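Local coordinates for Rv3651-like N-terminal domain-containing protein (Mycobacterium tuberculosis, PDB 4Q6U) that is of unknown function but contains one GAF-related and two PAS-like domains, and so probably acts as a sensor of some signal or ligand, at residues V241-V246 and W256-C261; V312-N317 and G328-R333. All blocks are in the same frame, centred on the assembly; numbering follows the deposited sequence.

Contact 1 of 2, residues V241-V246 and W256-C261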
loop_
_atom_site.group_PDB
_atom_site.type_symbol
_atom_site.label_atom_id
_atom_site.label_comp_id
_atom_site.label_asym_id
_atom_site.label_seq_id
_atom_site.Cartn_x
_atom_site.Cartn_y
_atom_site.Cartn_z
ATOM N N VAL B 241 -3.666 24.860 1.877
ATOM C CA VAL B 241 -4.635 23.855 2.280
ATOM C C VAL B 241 -3.968 22.771 3.111
ATOM O O VAL B 241 -2.938 22.223 2.727
ATOM C CB VAL B 241 -5.324 23.209 1.077
ATOM C CG1 VAL B 241 -6.364 22.190 1.550
ATOM C CG2 VAL B 241 -5.962 24.279 0.179
ATOM N N HIS B 242 -4.572 22.455 4.249
ATOM C CA HIS B 242 -4.012 21.450 5.143
ATOM C C HIS B 242 -5.004 20.315 5.378
ATOM O O HIS B 242 -6.064 20.513 5.978
ATOM C CB HIS B 242 -3.608 22.102 6.458
ATOM C CG HIS B 242 -2.569 23.171 6.306
ATOM N ND1 HIS B 242 -1.248 22.977 6.652
ATOM C CD2 HIS B 242 -2.659 24.438 5.844
ATOM C CE1 HIS B 242 -0.572 24.086 6.411
ATOM N NE2 HIS B 242 -1.398 24.987 5.917
ATOM N N ARG B 243 -4.656 19.128 4.885
ATOM C CA ARG B 243 -5.524 17.955 4.992
ATOM C C ARG B 243 -5.281 17.138 6.252
ATOM O O ARG B 243 -4.150 17.029 6.720
ATOM C CB ARG B 243 -5.349 17.073 3.764
ATOM C CG ARG B 243 -5.849 17.752 2.471
ATOM C CD ARG B 243 -5.430 16.893 1.244
ATOM N NE ARG B 243 -3.982 16.781 1.144
ATOM C CZ ARG B 243 -3.356 16.010 0.263
ATOM N NH1 ARG B 243 -4.059 15.287 -0.599
ATOM N NH2 ARG B 243 -2.033 15.971 0.244
ATOM N N ALA B 244 -6.355 16.559 6.784
ATOM C CA ALA B 244 -6.291 15.800 8.027
ATOM C C ALA B 244 -7.363 14.732 8.037
ATOM O O ALA B 244 -8.362 14.848 7.336
ATOM C CB ALA B 244 -6.464 16.720 9.229
ATOM N N LEU B 245 -7.154 13.690 8.835
ATOM C CA LEU B 245 -8.217 12.741 9.100
ATOM C C LEU B 245 -8.826 13.081 10.445
ATOM O O LEU B 245 -8.105 13.421 11.383
ATOM C CB LEU B 245 -7.701 11.311 9.087
ATOM C CG LEU B 245 -7.133 10.872 7.734
ATOM C CD1 LEU B 245 -6.444 9.535 7.876
ATOM C CD2 LEU B 245 -8.270 10.788 6.724
ATOM N N VAL B 246 -10.150 13.009 10.532
ATOM C CA VAL B 246 -10.844 13.333 11.772
ATOM C C VAL B 246 -11.913 12.297 12.109
ATOM O O VAL B 246 -12.402 11.586 11.225
ATOM C CB VAL B 246 -11.509 14.728 11.704
ATOM C CG1 VAL B 246 -10.527 15.765 11.177
ATOM C CG2 VAL B 246 -12.771 14.687 10.847
ATOM N N TRP B 256 -2.476 14.306 10.550
ATOM C CA TRP B 256 -2.185 15.301 9.515
ATOM C C TRP B 256 -1.645 14.599 8.276
ATOM O O TRP B 256 -0.761 13.756 8.385
ATOM C CB TRP B 256 -1.171 16.331 10.001
ATOM C CG TRP B 256 -1.725 17.258 11.040
ATOM C CD1 TRP B 256 -1.448 17.253 12.373
ATOM C CD2 TRP B 256 -2.661 18.318 10.825
ATOM N NE1 TRP B 256 -2.153 18.255 13.009
ATOM C CE2 TRP B 256 -2.914 18.917 12.077
ATOM C CE3 TRP B 256 -3.318 18.816 9.689
ATOM C CZ2 TRP B 256 -3.782 19.990 12.230
ATOM C CZ3 TRP B 256 -4.186 19.887 9.843
ATOM C CH2 TRP B 256 -4.411 20.461 11.104
ATOM N N LEU B 257 -2.176 14.952 7.107
ATOM C CA LEU B 257 -1.743 14.347 5.839
ATOM C C LEU B 257 -0.763 15.274 5.130
ATOM O O LEU B 257 0.051 14.853 4.321
ATOM C CB LEU B 257 -2.946 14.046 4.953
ATOM C CG LEU B 257 -3.901 12.989 5.503
ATOM C CD1 LEU B 257 -5.063 12.790 4.555
ATOM C CD2 LEU B 257 -3.175 11.666 5.751
ATOM N N ASP B 258 -0.871 16.557 5.439
ATOM C CA ASP B 258 0.134 17.539 5.078
ATOM C C ASP B 258 0.739 18.027 6.382
ATOM O O ASP B 258 0.576 17.378 7.409
ATOM C CB ASP B 258 -0.493 18.686 4.289
ATOM C CG ASP B 258 -1.254 18.194 3.086
ATOM O OD1 ASP B 258 -0.670 17.400 2.320
ATOM O OD2 ASP B 258 -2.431 18.579 2.911
ATOM N N GLN B 259 1.428 19.159 6.361
ATOM C CA GLN B 259 1.926 19.723 7.610
ATOM C C GLN B 259 0.772 20.359 8.388
ATOM O O GLN B 259 -0.214 20.798 7.798
ATOM C CB GLN B 259 3.033 20.749 7.348
ATOM C CG GLN B 259 4.330 20.136 6.838
ATOM C CD GLN B 259 4.712 18.854 7.570
ATOM O OE1 GLN B 259 4.904 18.853 8.784
ATOM N NE2 GLN B 259 4.821 17.750 6.827
ATOM N N PRO B 260 0.885 20.408 9.725
ATOM C CA PRO B 260 -0.205 20.995 10.516
ATOM C C PRO B 260 -0.472 22.441 10.140
ATOM O O PRO B 260 0.443 23.152 9.723
ATOM C CB PRO B 260 0.307 20.901 11.953
ATOM C CG PRO B 260 1.323 19.809 11.924
ATOM C CD PRO B 260 1.959 19.858 10.567
ATOM N N CYS B 261 -1.723 22.867 10.260
ATOM C CA CYS B 261 -2.051 24.248 9.968
ATOM C C CYS B 261 -1.950 25.057 11.247
ATOM O O CYS B 261 -2.266 24.579 12.336
ATOM C CB CYS B 261 -3.446 24.380 9.349
ATOM S SG CYS B 261 -4.797 24.408 10.524
HETATM O O HOH W 1 -2.999 20.254 0.768
#

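Contact 2 of 2, residues V312-N317 and G328-R333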
loop_
_atom_site.group_PDB
_atom_site.type_symbol
_atom_site.label_atom_id
_atom_site.label_comp_id
_atom_site.label_asym_id
_atom_site.label_seq_id
_atom_site.Cartn_x
_atom_site.Cartn_y
_atom_site.Cartn_z
ATOM N N VAL B 312 -12.656 28.996 9.570
ATOM C CA VAL B 312 -11.819 28.137 8.733
ATOM C C VAL B 312 -12.702 27.457 7.713
ATOM O O VAL B 312 -13.750 26.915 8.069
ATOM C CB VAL B 312 -11.075 27.050 9.540
ATOM C CG1 VAL B 312 -10.375 26.038 8.588
ATOM C CG2 VAL B 312 -10.086 27.672 10.532
ATOM N N HIS B 313 -12.286 27.482 6.451
ATOM C CA HIS B 313 -13.051 26.819 5.408
ATOM C C HIS B 313 -12.703 25.332 5.387
ATOM O O HIS B 313 -11.540 24.947 5.231
ATOM C CB HIS B 313 -12.790 27.452 4.043
ATOM C CG HIS B 313 -13.611 26.849 2.943
ATOM N ND1 HIS B 313 -13.257 25.677 2.310
ATOM C CD2 HIS B 313 -14.774 27.249 2.382
ATOM C CE1 HIS B 313 -14.166 25.387 1.395
ATOM N NE2 HIS B 313 -15.097 26.322 1.419
ATOM N N VAL B 314 -13.734 24.508 5.535
ATOM C CA VAL B 314 -13.578 23.073 5.707
ATOM C C VAL B 314 -14.265 22.305 4.580
ATOM O O VAL B 314 -15.425 22.570 4.267
ATOM C CB VAL B 314 -14.164 22.635 7.053
ATOM C CG1 VAL B 314 -14.181 21.144 7.165
ATOM C CG2 VAL B 314 -13.378 23.259 8.204
ATOM N N THR B 315 -13.542 21.369 3.968
ATOM C CA THR B 315 -14.108 20.492 2.939
ATOM C C THR B 315 -13.921 19.031 3.365
ATOM O O THR B 315 -12.811 18.604 3.683
ATOM C CB THR B 315 -13.467 20.748 1.568
ATOM O OG1 THR B 315 -13.751 22.090 1.159
ATOM C CG2 THR B 315 -14.006 19.770 0.516
ATOM N N VAL B 316 -15.017 18.277 3.390
ATOM C CA VAL B 316 -15.044 16.987 4.075
ATOM C C VAL B 316 -15.481 15.847 3.175
ATOM O O VAL B 316 -16.503 15.946 2.497
ATOM C CB VAL B 316 -15.995 17.021 5.286
ATOM C CG1 VAL B 316 -15.704 15.864 6.223
ATOM C CG2 VAL B 316 -15.857 18.322 6.022
ATOM N N ASN B 317 -14.695 14.771 3.171
ATOM C CA ASN B 317 -15.065 13.537 2.481
ATOM C C ASN B 317 -15.084 12.388 3.476
ATOM O O ASN B 317 -14.336 12.398 4.442
ATOM C CB ASN B 317 -14.095 13.228 1.333
ATOM C CG ASN B 317 -14.261 14.172 0.148
ATOM O OD1 ASN B 317 -14.951 13.857 -0.818
ATOM N ND2 ASN B 317 -13.625 15.334 0.222
ATOM N N GLY B 328 -13.272 10.983 8.652
ATOM C CA GLY B 328 -13.414 12.159 7.808
ATOM C C GLY B 328 -12.092 12.608 7.216
ATOM O O GLY B 328 -11.100 12.752 7.927
ATOM N N LEU B 329 -12.063 12.796 5.903
ATOM C CA LEU B 329 -10.943 13.478 5.285
ATOM C C LEU B 329 -11.322 14.942 5.194
ATOM O O LEU B 329 -12.256 15.305 4.477
ATOM C CB LEU B 329 -10.623 12.922 3.900
ATOM C CG LEU B 329 -9.656 13.809 3.114
ATOM C CD1 LEU B 329 -8.296 13.816 3.789
ATOM C CD2 LEU B 329 -9.551 13.383 1.660
ATOM N N VAL B 330 -10.606 15.779 5.928
ATOM C CA VAL B 330 -10.930 17.190 5.971
ATOM C C VAL B 330 -9.834 18.022 5.323
ATOM O O VAL B 330 -8.659 17.809 5.596
ATOM C CB VAL B 330 -11.142 17.660 7.432
ATOM C CG1 VAL B 330 -11.327 19.140 7.473
ATOM C CG2 VAL B 330 -12.347 16.958 8.041
ATOM N N ALA B 331 -10.225 18.955 4.457
ATOM C CA ALA B 331 -9.287 19.907 3.869
ATOM C C ALA B 331 -9.506 21.288 4.477
ATOM O O ALA B 331 -10.573 21.868 4.337
ATOM C CB ALA B 331 -9.441 19.957 2.358
ATOM N N LEU B 332 -8.486 21.810 5.143
ATOM C CA LEU B 332 -8.608 23.070 5.870
ATOM C C LEU B 332 -7.868 24.213 5.219
ATOM O O LEU B 332 -6.688 24.098 4.912
ATOM C CB LEU B 332 -8.074 22.911 7.283
ATOM C CG LEU B 332 -8.656 21.755 8.072
ATOM C CD1 LEU B 332 -7.783 21.525 9.277
ATOM C CD2 LEU B 332 -10.026 22.170 8.501
ATOM N N ARG B 333 -8.549 25.340 5.074
ATOM C CA ARG B 333 -7.905 26.543 4.584
ATOM C C ARG B 333 -8.629 27.798 5.076
ATOM O O ARG B 333 -9.754 27.732 5.568
ATOM C CB ARG B 333 -7.846 26.531 3.049
ATOM C CG ARG B 333 -9.207 26.634 2.355
ATOM C CD ARG B 333 -9.060 26.888 0.836
ATOM N NE ARG B 333 -10.324 26.760 0.100
ATOM C CZ ARG B 333 -11.333 27.621 0.184
ATOM N NH1 ARG B 333 -11.243 28.681 0.979
ATOM N NH2 ARG B 333 -12.439 27.425 -0.523
HETATM O O HOH W 2 -11.543 23.562 2.367
#

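Contact 1 of 2, residues V241-V246 and W256-C261
Arg243 and Asp258 meet side-on at the mouth of a beta hairpin, where the chain leaves strand 253-256, the edge strand beside strand 242-246 in the antiparallel sheet of the C-terminal PAS-like domain. Arg243 NE donates to Asp258 OD2 over 3.0 Å, and Arg243 NH2 reaches Asp258 OD1 at 2.9 Å through the syn lone pair of that oxygen. The result is a bidentate salt bridge whose guanidinium and carboxylate planes lie only 20° apart. A turn about the CG-CD bond of Arg243 (chi3 -62°) brings this nitrogen edge back to the acid. OD2 is also used from its anti side, by the backbone amide of Arg243 with N to Asp258 OD2 at 3.0 Å, so one residue holds the carboxylate with both main chain and side chain. A water sits 2.8 Å from both Val241 O and Asp258 OD2.

Next to this grip the last sheet pairing is Ala244 with Trp256, a non-hydrogen-bonded pair, followed by Leu257 N donating to Arg243 O at 2.9 Å. The Trp256 ring leans back, bringing CE3 to 3.8 Å from Ala244 CB.

A few residues further along the departing loop, His242 holds Gln259 and Cys261. Its ND1-H points almost straight (174°) at Gln259 O, which lies in the ring plane 2.7 Å from ND1, while Cys261 CB covers one face in a CH-pi contact, 3.6 Å from the centroid of the His242 ring.

Further out, Leu257 packs on Ile232 of the second subunit, and Arg243 NH1 hydrogen-bonds Leu233 O. Arg151, from the middle, PAS-like part of the chain, hydrogen-bonds Leu257 O. The acid is shared by two arginines, which would probably keep it ionised: Arg151 NH2 joins Arg243 NH2 at Asp258 OD1.

Contact 2 of 2, residues V312-N317 and G328-R333
His313 and Arg333 stack on one face of an antiparallel hairpin, in which strand 309-320 turns into strand 325-333 and the two short segments run at 158° to each other. Followed outward, His313 CB lies 3.4 Å from Arg333 O, the carbonyl that accepts the backbone N-H of His313. From there CG stands anti to the backbone N (chi1 -177°), which carries the ring along the arginine side chain, with CG 3.6 Å from Arg333 NH1. At the tip, His313 CE1 is 3.3 Å from Arg333 NH2, which sits over the centre of the ring. ND1, CD2 and NE2 also lie nearest to Arg333 NH2, NE2 at 3.5 Å, in stacking contacts and not hydrogen bonds. Ring and guanidinium are nearly parallel (8°), their centres 3.7 Å apart. The ring edge is tied as well: a water in its plane lies 2.7 Å from His313 ND1 and also bonds Thr315 OG1 and Ala331 O, which helps fix the ring's rotation.

The opposite face, bearing Val314, Val316, Val330 and Leu332, is apolar. The two methyl branches of Val314 divide their partners: CG1 touches Val330 CG1 at 3.5 Å, and CG2 touches Leu332 CD2, also at 3.5 Å. Trp251 packs against Val314 and Val330 there.

Around the hairpin, strand 296-303 pairs with 312-317 and strand 242-246 with 328-333, placing both inside the five-stranded sheet. Ser297 of strand 296-303 hydrogen-bonds Thr315 OG1 through its OG. Glu339 of helix 337-343 forms a salt bridge with Arg333 NH2, and Leu329 packs against Leu236 of the second subunit.

In the fold
After the GAF-related and middle regions, the chain enters the C-terminal PAS-like domain through helix 228-235 and reaches contact 1, which closes the short hairpin loop between strands 242-246 and 253-256. It then passes on to strand 296-303 and only afterwards forms contact 2, which closes the last hairpin. The two loops follow in series, neither nesting nor crossing, yet they lie side by side, their centres about 9 Å apart. The last strand, 325-333, returns next to the first, 242-246, with His242 N 2.8 Å from Leu332 O in a probable hydrogen bond. The first and last strands of the sheet thus lie side by side in its interior, in the 2-1-5-4-3 order of PAS folds.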